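Local coordinates for protein probable ribosomal RNA small subunit methyltransferase (Thermus thermophilus, PDB 3DMG) that binds S-adenosyl-L-methionine and probably transfers its methyl group to a base of small-subunit ribosomal RNA, at residues V237-A242 with I301-P306; V259-D264 with L285-D290; D213-L218 with A363-L368; A321-A326 with P348-K353. All coordinates share one frame; numbering follows the deposited sequence. Where two conformers were deposited one is given.

All four contacts belong to one methyltransferase domain with bound S-adenosyl-L-homocysteine. Contacts 1 and 2 are adjoining strand pairs of a single sheet, their centres about 10 Å apart; V237 O meets V259 N at 2.8 Å, and G241 N meets V261 O at the same separation. Contact 1 holds the amino end of the ligand, contact 2 its ribose and adenine, and contact 3 its carboxylate through S216. Contact 3 reaches contact 1 where N305 ND2 lies 3.0 Å from S216 OG. Contact 4, centred about 13 Å from contact 1, joins two helices lying on the sheet; F322 of the first reaches the adenine and T304, its CD2 lying 3.2 Å from T304 OG1.

Contact 1: residues V237-A242 with I301-P306; sequences VLDLGA and IIVTNP. With SAH (S-adenosyl-L-homocysteine), chain H.
L238 is held through both its N and its O by strand 301-304: its N donates to I301 O at 3.0 Å, and its O accepts from V303 N at 2.9 Å in a nearly straight bond (165°). A third backbone bond, from L240 N to V303 O, continues the parallel ladder. At its C-terminal end the hydroxyl of T304 takes over, OG1 donating to L240 O over 2.9 Å from a position tilted 24° out of the carbonyl plane. Chi1 of -173° sets OG1 opposite the backbone N of T304 and brings it to that oxygen. A valine here would probably leave L240 O without one of its donors where the strands begin to part. A water lies within hydrogen-bonding distance of L240 O and D239 OD1 (2.8 Å each) and accepts from N305 N, bridging the diverging chains; the other carboxylate oxygen of D239 is held by T248. Beyond the ladder, G241 O accepts from the amino N of S-adenosyl-L-homocysteine at 2.8 Å. On the face carrying L238 and L240, the side chains of L238 and I302 run alongside each other, and L240 CD1 reaches I302 CG2 at 3.8 Å. On the other face V237 CG2 leans on I301 CB, and V303 CG2 touches D239 CB. This is the centre of a Rossmann-like methyltransferase sheet: the first strand ends in a glycine-containing ligand loop, and the fourth runs into N305-P306-P307, consistent with the Asn-Pro-Pro-Phe motif of N6-adenine methyltransferases; N305, its ND2 held by S216, belongs to the S-adenosyl-L-methionine and guanosine sites.

Contact 2: residues V259-D264 with L285-D290; sequences VGVEDD and LHSDVD. With SAH (S-adenosyl-L-homocysteine), chain H.
Backbone hydrogen bonds join G260 and E262 to L285 and S287, with V261 paired to L285 and E262 to H286 in parallel register: L285 N donates to G260 O at 2.8 Å, E262 N to L285 O, and S287 N to E262 O (2.9 Å). Side chains add polar links where the strands end. H286 NE2 donates to D263 O through a bent bond (2.8 Å, 131°); that oxygen lies near the imidazole plane, and T74 O shares the same nitrogen. S287 OG turns to V289 O at 2.7 Å, bracing the bend after the strand. Ligand bonds come from both segments. With CG anti to the backbone N (chi1 170°) and a bend at chi2 (59°), the E262 carboxylate reaches the ribose of S-adenosyl-L-homocysteine, OE1 accepting from O3' and OE2 from O2' (2.6 Å). G243 N also donates to OE1, and D264 N to the anti lone pair of OE2, which helps fix its rotation. The adenine is read along one edge: D288 OD1 accepts from N6, and V289 N donates to N1 at 2.9 Å. D263 CB packs on the base at C6. Like charges lie side by side at D263 and D288, their OD1 atoms 4.2 Å apart; S75 and A77 bind the first carboxylate, Y8 and K24 the second, which probably eases the repulsion. Apolar contact is made by V259 CG1 against L285 CD1 (3.7 Å) and V261 against L285 CB and S287 CB. The strands frame a beta-alpha-beta unit through helix 265-277, whose first turn D264 caps; strand 236-240 flanks 259-262, and V289 rests on helix 317-329.

Contact 3: residues D213-L218 with A363-L368; sequences DPASLL and AEYKVL. With SAH (S-adenosyl-L-homocysteine), chain H.
The ring of Y365 lies flat against the start of helix 214-227, with A215 over one face. A215 CB makes a CH-pi contact 3.7 Å from the ring centroid, 16° off the normal, and A215 N sits over the same face near CE2. P214 CB approaches CE2 obliquely at 3.5 Å, and L218 CD2 comes in near the ring plane at the edge, closest to the tyrosine's own O and CB. With chi1 at -46°, CG of Y365 stands beside its backbone N, and chi2 near -87° turns the broad side of the phenol to the helix. Its hydroxyl shares a water with D213, 2.6 Å from OH and also 2.6 Å from OD1. D213, part of the guanosine site, is the N-cap residue of this helix: OD2 accepts from A215 N, which meets it from above the carboxylate plane. The first turn packs on Y365, just before strand 366-371, an antiparallel member of the Rossmann-like methyltransferase sheet. The same turn presents S216 to the ligand, OG donating to the carboxylate O of S-adenosyl-L-homocysteine at 2.6 Å, with N305 ND2 also bonded to OG. A leucine in place of Y365 lacks the phenol and would probably leave A215 without its aromatic partner and the water at D213 without its hydroxyl. Further along, L218 reaches the strand itself, CG meeting V367 CG2 at 3.9 Å, and V367 rests on V339 of the adjoining strand.

Contact 4: residues A321-A326 with P348-K353; sequences AFVNVA and PLLEEK. With SAH (S-adenosyl-L-homocysteine), chain H; SO4 (sulfate ion), chain C.
N324 and K353 meet beside a sulfate ion, probably taken up from the crystallisation liquor, at the outer rim of two neighbouring helices. In one of the two conformers of N324, K353 NZ gives OD1 a weak hydrogen bond of 3.2 Å, while ND2 of the same amide donates to sulfate O3 at 2.8 Å in a fairly straight bond (161°); with the side chain split between two positions, the link between the helices is doubtful. The ammonium lies 3.6 Å from that sulfate oxygen, and R5 N binds the ion as well. Within its own helix, K353 NZ forms a long salt bridge with E352 OE2, at 3.8 Å. A bend at chi2 (-63°) lays the lysine chain along V323, with CG 4.2 Å from V323 CG1. Behind this polar rim V323 faces the second helix: its CG1 touches L350 CD1 at 3.8 Å, the side chains crossing at about a right angle, and also approaches L349 CB. The short helical segments run nearly parallel, 25° apart, with axes 9.9 Å from each other. Helices 317-329 and 346-354 flank strand 334-340 in sequence, as in the alternating strands and helices of a Rossmann-like methyltransferase, and V323 also packs on L338 of that strand. Elsewhere on its helix, F322 points to the ligand: the edge of its ring meets the adenine of S-adenosyl-L-homocysteine, CZ lying 3.7 Å from N3, and V289 and T304 also touch the phenyl group.

Contact 1: residues V237-A242 with I301-P306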
# COMPACT_ATOMS: atom_id res chain seq x y z
N VAL A 237 -16.48 -14.72 0.82
CA VAL A 237 -15.31 -14.41 1.64
C VAL A 237 -14.81 -13.03 1.31
O VAL A 237 -14.72 -12.68 0.14
CB VAL A 237 -14.16 -15.43 1.39
CG1 VAL A 237 -12.87 -15.05 2.14
CG2 VAL A 237 -14.62 -16.84 1.77
N LEU A 238 -14.49 -12.25 2.34
CA LEU A 238 -13.75 -11.00 2.18
C LEU A 238 -12.34 -11.15 2.75
O LEU A 238 -12.18 -11.61 3.89
CB LEU A 238 -14.48 -9.85 2.89
CG LEU A 238 -13.87 -8.45 2.75
CD1 LEU A 238 -13.88 -7.96 1.30
CD2 LEU A 238 -14.65 -7.50 3.67
N ASP A 239 -11.35 -10.78 1.94
CA ASP A 239 -9.94 -10.86 2.34
C ASP A 239 -9.50 -9.41 2.51
O ASP A 239 -9.36 -8.67 1.51
CB ASP A 239 -9.11 -11.58 1.25
CG ASP A 239 -7.64 -11.68 1.57
OD1 ASP A 239 -7.18 -11.14 2.58
OD2 ASP A 239 -6.92 -12.33 0.78
N LEU A 240 -9.35 -8.98 3.76
CA LEU A 240 -8.97 -7.58 4.04
C LEU A 240 -7.46 -7.41 3.93
O LEU A 240 -6.69 -7.96 4.74
CB LEU A 240 -9.43 -7.18 5.44
CG LEU A 240 -10.92 -7.05 5.69
CD1 LEU A 240 -11.22 -7.03 7.18
CD2 LEU A 240 -11.50 -5.80 5.02
N GLY A 241 -7.02 -6.64 2.93
CA GLY A 241 -5.60 -6.43 2.69
C GLY A 241 -5.05 -7.63 1.94
O GLY A 241 -4.16 -8.32 2.44
N ALA A 242 -5.58 -7.85 0.74
CA ALA A 242 -5.36 -9.13 0.02
C ALA A 242 -3.93 -9.32 -0.49
O ALA A 242 -3.51 -10.46 -0.72
CB ALA A 242 -6.39 -9.32 -1.13
N ILE A 301 -17.51 -15.35 5.63
CA ILE A 301 -16.19 -15.53 6.22
C ILE A 301 -15.37 -14.31 5.87
O ILE A 301 -15.38 -13.86 4.73
CB ILE A 301 -15.45 -16.78 5.66
CG1 ILE A 301 -16.29 -18.05 5.87
CG2 ILE A 301 -14.09 -16.96 6.34
CD1 ILE A 301 -15.81 -19.27 5.08
N ILE A 302 -14.66 -13.76 6.86
CA ILE A 302 -13.72 -12.68 6.60
C ILE A 302 -12.37 -13.10 7.14
O ILE A 302 -12.27 -13.62 8.26
CB ILE A 302 -14.23 -11.36 7.19
CG1 ILE A 302 -15.55 -10.98 6.50
CG2 ILE A 302 -13.19 -10.25 7.00
CD1 ILE A 302 -16.16 -9.65 6.93
N VAL A 303 -11.33 -12.94 6.32
CA VAL A 303 -9.96 -13.29 6.71
C VAL A 303 -9.04 -12.10 6.59
O VAL A 303 -9.24 -11.24 5.74
CB VAL A 303 -9.39 -14.48 5.88
CG1 VAL A 303 -10.26 -15.71 6.08
CG2 VAL A 303 -9.28 -14.11 4.39
N THR A 304 -8.03 -12.05 7.45
CA THR A 304 -7.05 -10.98 7.33
C THR A 304 -5.72 -11.27 8.02
O THR A 304 -5.69 -11.81 9.13
CB THR A 304 -7.62 -9.61 7.83
OG1 THR A 304 -6.69 -8.56 7.54
CG2 THR A 304 -7.88 -9.63 9.35
N ASN A 305 -4.65 -10.92 7.33
CA ASN A 305 -3.32 -10.75 7.92
C ASN A 305 -3.07 -9.23 7.87
O ASN A 305 -2.58 -8.73 6.86
CB ASN A 305 -2.26 -11.52 7.12
CG ASN A 305 -0.90 -11.41 7.73
OD1 ASN A 305 -0.74 -10.74 8.74
ND2 ASN A 305 0.08 -12.09 7.15
N PRO A 306 -3.48 -8.49 8.92
CA PRO A 306 -3.44 -7.02 8.79
C PRO A 306 -2.04 -6.45 8.73
O PRO A 306 -1.07 -7.09 9.19
CB PRO A 306 -4.15 -6.53 10.07
CG PRO A 306 -4.92 -7.71 10.56
CD PRO A 306 -4.09 -8.91 10.19
N SAH H . -3.12 -10.90 2.67
CA SAH H . -1.72 -10.82 2.16
CB SAH H . -1.03 -9.51 2.54
CG SAH H . -1.04 -9.18 4.03
SD SAH H . -0.01 -7.76 4.47
C SAH H . -0.90 -11.98 2.72
O SAH H . -1.39 -12.58 3.67
OXT SAH H . 0.20 -12.23 2.23
C5' SAH H . -1.28 -6.48 4.75
C4' SAH H . -1.86 -5.92 3.45
O4' SAH H . -2.76 -4.89 3.87
C3' SAH H . -0.84 -5.33 2.45
O3' SAH H . -0.97 -5.94 1.18
C2' SAH H . -1.24 -3.85 2.48
O2' SAH H . -0.93 -3.15 1.29
C1' SAH H . -2.71 -3.94 2.84
N9 SAH H . -3.25 -2.66 3.26
C8 SAH H . -2.61 -1.66 3.95
N7 SAH H . -3.49 -0.65 4.13
C5 SAH H . -4.69 -1.01 3.59
C6 SAH H . -5.91 -0.35 3.46
N6 SAH H . -6.10 0.90 3.92
N1 SAH H . -6.93 -1.05 2.82
C2 SAH H . -6.76 -2.31 2.30
N3 SAH H . -5.53 -2.95 2.37
C4 SAH H . -4.53 -2.29 3.03
O HOH W 1 -5.24 -10.36 4.48

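Contact 2: residues V259-D264 with L285-D290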
# COMPACT_ATOMS: atom_id res chain seq x y z
N VAL A 259 -13.77 -11.87 -2.40
CA VAL A 259 -13.51 -10.47 -2.74
C VAL A 259 -12.28 -10.07 -1.96
O VAL A 259 -12.27 -10.20 -0.75
CB VAL A 259 -14.70 -9.56 -2.34
CG1 VAL A 259 -14.34 -8.08 -2.57
CG2 VAL A 259 -15.97 -9.93 -3.12
N GLY A 260 -11.24 -9.62 -2.66
CA GLY A 260 -10.05 -9.07 -2.02
C GLY A 260 -10.13 -7.57 -2.07
O GLY A 260 -10.52 -7.01 -3.10
N VAL A 261 -9.84 -6.91 -0.95
CA VAL A 261 -9.69 -5.45 -0.96
C VAL A 261 -8.26 -5.12 -0.58
O VAL A 261 -7.69 -5.73 0.33
CB VAL A 261 -10.71 -4.72 -0.06
CG1 VAL A 261 -12.11 -4.83 -0.64
CG2 VAL A 261 -10.65 -5.22 1.43
N GLU A 262 -7.68 -4.19 -1.32
CA GLU A 262 -6.26 -3.85 -1.17
C GLU A 262 -6.02 -2.39 -1.56
O GLU A 262 -6.44 -1.97 -2.63
CB GLU A 262 -5.46 -4.80 -2.06
CG GLU A 262 -3.98 -4.47 -2.25
CD GLU A 262 -3.25 -4.43 -0.93
OE1 GLU A 262 -3.23 -5.47 -0.21
OE2 GLU A 262 -2.66 -3.36 -0.62
N ASP A 263 -5.36 -1.64 -0.69
CA ASP A 263 -5.16 -0.21 -0.91
C ASP A 263 -4.05 0.08 -1.91
O ASP A 263 -4.06 1.17 -2.49
CB ASP A 263 -4.84 0.46 0.43
CG ASP A 263 -4.80 1.97 0.34
OD1 ASP A 263 -5.83 2.57 0.03
OD2 ASP A 263 -3.71 2.56 0.61
N ASP A 264 -3.12 -0.86 -2.10
CA ASP A 264 -1.94 -0.60 -2.95
C ASP A 264 -2.16 -1.14 -4.36
O ASP A 264 -2.32 -2.35 -4.53
CB ASP A 264 -0.70 -1.24 -2.31
CG ASP A 264 0.49 -1.29 -3.26
OD1 ASP A 264 0.76 -0.28 -3.92
OD2 ASP A 264 1.17 -2.34 -3.32
N LEU A 285 -10.14 -5.95 -5.71
CA LEU A 285 -10.54 -4.54 -5.67
C LEU A 285 -9.45 -3.65 -5.10
O LEU A 285 -8.80 -3.99 -4.10
CB LEU A 285 -11.80 -4.36 -4.84
CG LEU A 285 -13.00 -5.22 -5.27
CD1 LEU A 285 -14.19 -4.87 -4.40
CD2 LEU A 285 -13.34 -5.00 -6.74
N HIS A 286 -9.25 -2.52 -5.76
CA HIS A 286 -8.38 -1.47 -5.27
C HIS A 286 -9.24 -0.60 -4.38
O HIS A 286 -10.12 0.14 -4.85
CB HIS A 286 -7.82 -0.68 -6.45
CG HIS A 286 -6.72 0.27 -6.07
ND1 HIS A 286 -6.35 1.35 -6.83
CD2 HIS A 286 -5.90 0.27 -4.99
CE1 HIS A 286 -5.36 1.99 -6.24
NE2 HIS A 286 -5.05 1.34 -5.13
N SER A 287 -8.99 -0.68 -3.08
CA SER A 287 -9.93 -0.17 -2.10
C SER A 287 -9.23 0.19 -0.80
O SER A 287 -8.33 -0.52 -0.37
CB SER A 287 -10.95 -1.28 -1.82
OG SER A 287 -11.97 -0.85 -0.92
N ASP A 288 -9.66 1.31 -0.21
CA ASP A 288 -9.21 1.66 1.15
C ASP A 288 -10.15 0.94 2.11
O ASP A 288 -11.31 1.35 2.29
CB ASP A 288 -9.31 3.17 1.36
CG ASP A 288 -8.87 3.61 2.74
OD1 ASP A 288 -8.27 2.80 3.47
OD2 ASP A 288 -9.11 4.78 3.06
N VAL A 289 -9.64 -0.13 2.70
CA VAL A 289 -10.49 -1.06 3.48
C VAL A 289 -11.73 -1.43 2.64
O VAL A 289 -11.57 -1.95 1.52
CB VAL A 289 -10.78 -0.55 4.93
CG1 VAL A 289 -11.28 -1.70 5.80
CG2 VAL A 289 -9.52 0.06 5.55
N ASP A 290 -12.94 -1.20 3.15
CA ASP A 290 -14.15 -1.56 2.42
C ASP A 290 -14.76 -0.45 1.58
O ASP A 290 -15.91 -0.54 1.18
CB ASP A 290 -15.20 -2.12 3.39
CG ASP A 290 -15.64 -1.11 4.44
OD1 ASP A 290 -14.90 -0.15 4.75
OD2 ASP A 290 -16.75 -1.30 4.99
N SAH H . -3.12 -10.90 2.67
CA SAH H . -1.72 -10.82 2.16
CB SAH H . -1.03 -9.51 2.54
CG SAH H . -1.04 -9.18 4.03
SD SAH H . -0.01 -7.76 4.47
C SAH H . -0.90 -11.98 2.72
O SAH H . -1.39 -12.58 3.67
OXT SAH H . 0.20 -12.23 2.23
C5' SAH H . -1.28 -6.48 4.75
C4' SAH H . -1.86 -5.92 3.45
O4' SAH H . -2.76 -4.89 3.87
C3' SAH H . -0.84 -5.33 2.45
O3' SAH H . -0.97 -5.94 1.18
C2' SAH H . -1.24 -3.85 2.48
O2' SAH H . -0.93 -3.15 1.29
C1' SAH H . -2.71 -3.94 2.84
N9 SAH H . -3.25 -2.66 3.26
C8 SAH H . -2.61 -1.66 3.95
N7 SAH H . -3.49 -0.65 4.13
C5 SAH H . -4.69 -1.01 3.59
C6 SAH H . -5.91 -0.35 3.46
N6 SAH H . -6.10 0.90 3.92
N1 SAH H . -6.93 -1.05 2.82
C2 SAH H . -6.76 -2.31 2.30
N3 SAH H . -5.53 -2.95 2.37
C4 SAH H . -4.53 -2.29 3.03

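Contact 3: residues D213-L218 with A363-L368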
# COMPACT_ATOMS: atom_id res chain seq x y z
N ASP A 213 4.14 -15.63 3.36
CA ASP A 213 4.41 -15.29 4.75
C ASP A 213 3.95 -16.41 5.70
O ASP A 213 2.87 -16.95 5.55
CB ASP A 213 3.75 -13.97 5.14
CG ASP A 213 4.25 -13.49 6.49
OD1 ASP A 213 5.43 -13.10 6.56
OD2 ASP A 213 3.49 -13.59 7.47
N PRO A 214 4.81 -16.79 6.65
CA PRO A 214 4.38 -17.80 7.62
C PRO A 214 3.10 -17.49 8.41
O PRO A 214 2.36 -18.42 8.75
CB PRO A 214 5.59 -17.93 8.55
CG PRO A 214 6.75 -17.56 7.68
CD PRO A 214 6.23 -16.43 6.84
N ALA A 215 2.84 -16.23 8.71
CA ALA A 215 1.58 -15.89 9.37
C ALA A 215 0.38 -16.23 8.49
O ALA A 215 -0.62 -16.77 8.96
CB ALA A 215 1.54 -14.41 9.76
N SER A 216 0.47 -15.89 7.20
CA SER A 216 -0.60 -16.20 6.26
C SER A 216 -0.85 -17.70 6.14
O SER A 216 -2.00 -18.16 6.15
CB SER A 216 -0.29 -15.60 4.89
OG SER A 216 0.02 -14.22 5.04
N LEU A 217 0.24 -18.48 6.05
CA LEU A 217 0.13 -19.95 6.04
C LEU A 217 -0.60 -20.45 7.29
O LEU A 217 -1.48 -21.32 7.20
CB LEU A 217 1.50 -20.61 5.90
CG LEU A 217 2.23 -20.33 4.58
CD1 LEU A 217 3.71 -20.72 4.63
CD2 LEU A 217 1.53 -21.05 3.42
N LEU A 218 -0.23 -19.89 8.44
CA LEU A 218 -0.81 -20.30 9.73
C LEU A 218 -2.32 -20.05 9.79
O LEU A 218 -3.08 -20.89 10.27
CB LEU A 218 -0.09 -19.61 10.89
CG LEU A 218 -0.32 -20.21 12.28
CD1 LEU A 218 0.32 -21.59 12.38
CD2 LEU A 218 0.22 -19.30 13.37
N ALA A 363 2.08 -19.56 18.28
CA ALA A 363 3.50 -19.85 18.38
C ALA A 363 4.26 -18.65 17.81
O ALA A 363 4.34 -17.61 18.46
CB ALA A 363 3.87 -21.18 17.69
N GLU A 364 4.78 -18.79 16.59
CA GLU A 364 5.48 -17.68 15.96
C GLU A 364 4.51 -16.52 15.70
O GLU A 364 4.90 -15.36 15.76
CB GLU A 364 6.18 -18.13 14.67
CG GLU A 364 7.16 -19.30 14.87
CD GLU A 364 8.13 -19.09 16.03
OE1 GLU A 364 8.65 -17.96 16.20
OE2 GLU A 364 8.39 -20.06 16.77
N TYR A 365 3.25 -16.87 15.44
CA TYR A 365 2.17 -15.89 15.27
C TYR A 365 0.95 -16.42 16.00
O TYR A 365 0.89 -17.61 16.35
CB TYR A 365 1.82 -15.68 13.78
CG TYR A 365 3.05 -15.50 12.93
CD1 TYR A 365 3.62 -14.25 12.74
CD2 TYR A 365 3.67 -16.61 12.36
CE1 TYR A 365 4.78 -14.10 11.98
CE2 TYR A 365 4.81 -16.48 11.61
CZ TYR A 365 5.36 -15.22 11.42
OH TYR A 365 6.51 -15.13 10.67
N LYS A 366 -0.03 -15.56 16.24
CA LYS A 366 -1.31 -16.01 16.77
C LYS A 366 -2.43 -15.85 15.75
O LYS A 366 -2.49 -14.84 15.03
CB LYS A 366 -1.67 -15.30 18.08
CG LYS A 366 -1.79 -13.80 18.03
CD LYS A 366 -2.03 -13.27 19.44
CE LYS A 366 -2.16 -11.76 19.38
NZ LYS A 366 -2.03 -11.18 20.74
N VAL A 367 -3.28 -16.86 15.68
CA VAL A 367 -4.52 -16.79 14.90
C VAL A 367 -5.69 -16.66 15.86
O VAL A 367 -5.92 -17.55 16.69
CB VAL A 367 -4.73 -18.01 13.99
CG1 VAL A 367 -6.04 -17.84 13.17
CG2 VAL A 367 -3.54 -18.20 13.06
N LEU A 368 -6.41 -15.55 15.70
CA LEU A 368 -7.59 -15.29 16.50
C LEU A 368 -8.84 -15.50 15.65
O LEU A 368 -8.82 -15.34 14.42
CB LEU A 368 -7.55 -13.87 17.07
CG LEU A 368 -6.33 -13.50 17.93
CD1 LEU A 368 -6.41 -12.04 18.37
CD2 LEU A 368 -6.14 -14.43 19.16
N SAH H . -3.12 -10.90 2.67
CA SAH H . -1.72 -10.82 2.16
CB SAH H . -1.03 -9.51 2.54
CG SAH H . -1.04 -9.18 4.03
SD SAH H . -0.01 -7.76 4.47
C SAH H . -0.90 -11.98 2.72
O SAH H . -1.39 -12.58 3.67
OXT SAH H . 0.20 -12.23 2.23
C5' SAH H . -1.28 -6.48 4.75
C4' SAH H . -1.86 -5.92 3.45
O4' SAH H . -2.76 -4.89 3.87
C3' SAH H . -0.84 -5.33 2.45
O3' SAH H . -0.97 -5.94 1.18
C2' SAH H . -1.24 -3.85 2.48
O2' SAH H . -0.93 -3.15 1.29
C1' SAH H . -2.71 -3.94 2.84
N9 SAH H . -3.25 -2.66 3.26
C8 SAH H . -2.61 -1.66 3.95
N7 SAH H . -3.49 -0.65 4.13
C5 SAH H . -4.69 -1.01 3.59
C6 SAH H . -5.91 -0.35 3.46
N6 SAH H . -6.10 0.90 3.92
N1 SAH H . -6.93 -1.05 2.82
C2 SAH H . -6.76 -2.31 2.30
N3 SAH H . -5.53 -2.95 2.37
C4 SAH H . -4.53 -2.29 3.03
O HOH W 2 6.89 -13.42 8.71

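Contact 4: residues A321-A326 with P348-K353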
# COMPACT_ATOMS: atom_id res chain seq x y z
N ALA A 321 -9.25 -0.61 11.90
CA ALA A 321 -10.40 -0.51 11.01
C ALA A 321 -10.78 -1.86 10.38
O ALA A 321 -11.96 -2.13 10.18
CB ALA A 321 -10.17 0.56 9.93
N PHE A 322 -9.79 -2.70 10.08
CA PHE A 322 -10.07 -4.02 9.53
C PHE A 322 -10.98 -4.81 10.49
O PHE A 322 -11.92 -5.47 10.06
CB PHE A 322 -8.77 -4.82 9.37
CG PHE A 322 -8.00 -4.55 8.09
CD1 PHE A 322 -8.27 -3.47 7.24
CD2 PHE A 322 -6.99 -5.42 7.74
CE1 PHE A 322 -7.51 -3.29 6.09
CE2 PHE A 322 -6.23 -5.25 6.60
CZ PHE A 322 -6.50 -4.18 5.75
N VAL A 323 -10.67 -4.76 11.78
CA VAL A 323 -11.47 -5.47 12.78
C VAL A 323 -12.90 -4.91 12.84
O VAL A 323 -13.87 -5.67 12.84
CB VAL A 323 -10.85 -5.41 14.17
CG1 VAL A 323 -11.76 -6.10 15.22
CG2 VAL A 323 -9.47 -6.06 14.14
N ASN A 324 -13.00 -3.57 12.88
CA ASN A 324 -14.30 -2.89 12.95
C ASN A 324 -15.15 -3.21 11.72
O ASN A 324 -16.34 -3.52 11.83
CB ASN A 324 -14.09 -1.37 13.07
CG ASN A 324 -15.24 -0.65 13.76
OD1 ASN A 324 -16.18 -1.26 14.26
ND2 ASN A 324 -15.16 0.68 13.79
N VAL A 325 -14.53 -3.17 10.55
CA VAL A 325 -15.20 -3.47 9.30
C VAL A 325 -15.59 -4.95 9.22
O VAL A 325 -16.68 -5.29 8.80
CB VAL A 325 -14.32 -3.02 8.11
CG1 VAL A 325 -14.74 -3.68 6.82
CG2 VAL A 325 -14.37 -1.48 7.98
N ALA A 326 -14.72 -5.84 9.69
CA ALA A 326 -15.05 -7.26 9.73
C ALA A 326 -16.34 -7.53 10.52
O ALA A 326 -17.24 -8.24 10.03
CB ALA A 326 -13.91 -8.06 10.32
N PRO A 348 -8.52 -7.43 23.15
CA PRO A 348 -9.56 -6.48 23.58
C PRO A 348 -10.40 -5.91 22.42
O PRO A 348 -11.58 -5.63 22.62
CB PRO A 348 -8.77 -5.37 24.28
CG PRO A 348 -7.34 -5.55 23.84
CD PRO A 348 -7.17 -7.00 23.57
N LEU A 349 -9.81 -5.75 21.24
CA LEU A 349 -10.56 -5.23 20.08
C LEU A 349 -11.63 -6.22 19.61
O LEU A 349 -12.75 -5.82 19.26
CB LEU A 349 -9.66 -4.90 18.89
CG LEU A 349 -8.48 -3.95 19.05
CD1 LEU A 349 -7.85 -3.76 17.68
CD2 LEU A 349 -8.90 -2.60 19.64
N LEU A 350 -11.28 -7.50 19.58
CA LEU A 350 -12.23 -8.52 19.17
C LEU A 350 -13.33 -8.70 20.20
O LEU A 350 -14.49 -8.89 19.84
CB LEU A 350 -11.52 -9.85 18.91
CG LEU A 350 -11.08 -10.15 17.47
CD1 LEU A 350 -10.15 -9.11 16.89
CD2 LEU A 350 -10.40 -11.52 17.50
N GLU A 351 -12.97 -8.62 21.48
CA GLU A 351 -13.94 -8.69 22.58
C GLU A 351 -14.96 -7.56 22.46
O GLU A 351 -16.14 -7.75 22.70
CB GLU A 351 -13.24 -8.64 23.94
CG GLU A 351 -14.12 -9.04 25.13
CD GLU A 351 -14.19 -10.54 25.37
OE1 GLU A 351 -14.80 -10.96 26.38
OE2 GLU A 351 -13.64 -11.31 24.55
N GLU A 352 -14.47 -6.38 22.07
CA GLU A 352 -15.32 -5.20 21.93
C GLU A 352 -16.30 -5.34 20.76
O GLU A 352 -17.49 -5.07 20.90
CB GLU A 352 -14.44 -3.96 21.77
CG GLU A 352 -15.19 -2.65 21.52
CD GLU A 352 -14.25 -1.51 21.18
OE1 GLU A 352 -13.02 -1.73 21.08
OE2 GLU A 352 -14.76 -0.38 21.01
N LYS A 353 -15.79 -5.76 19.61
CA LYS A 353 -16.58 -5.77 18.38
C LYS A 353 -17.43 -7.02 18.17
O LYS A 353 -18.42 -6.96 17.44
CB LYS A 353 -15.69 -5.53 17.15
CG LYS A 353 -14.91 -4.22 17.18
CD LYS A 353 -15.80 -3.00 17.19
CE LYS A 353 -15.01 -1.76 17.58
NZ LYS A 353 -15.77 -0.51 17.31
N SAH H . -3.12 -10.90 2.67
CA SAH H . -1.72 -10.82 2.16
CB SAH H . -1.03 -9.51 2.54
CG SAH H . -1.04 -9.18 4.03
SD SAH H . -0.01 -7.76 4.47
C SAH H . -0.90 -11.98 2.72
O SAH H . -1.39 -12.58 3.67
OXT SAH H . 0.20 -12.23 2.23
C5' SAH H . -1.28 -6.48 4.75
C4' SAH H . -1.86 -5.92 3.45
O4' SAH H . -2.76 -4.89 3.87
C3' SAH H . -0.84 -5.33 2.45
O3' SAH H . -0.97 -5.94 1.18
C2' SAH H . -1.24 -3.85 2.48
O2' SAH H . -0.93 -3.15 1.29
C1' SAH H . -2.71 -3.94 2.84
N9 SAH H . -3.25 -2.66 3.26
C8 SAH H . -2.61 -1.66 3.95
N7 SAH H . -3.49 -0.65 4.13
C5 SAH H . -4.69 -1.01 3.59
C6 SAH H . -5.91 -0.35 3.46
N6 SAH H . -6.10 0.90 3.92
N1 SAH H . -6.93 -1.05 2.82
C2 SAH H . -6.76 -2.31 2.30
N3 SAH H . -5.53 -2.95 2.37
C4 SAH H . -4.53 -2.29 3.03
S SO4 C . -18.66 1.69 14.23
O1 SO4 C . -18.43 2.57 13.08
O2 SO4 C . -18.93 0.33 13.77
O3 SO4 C . -17.47 1.66 15.07
O4 SO4 C . -19.79 2.21 15.00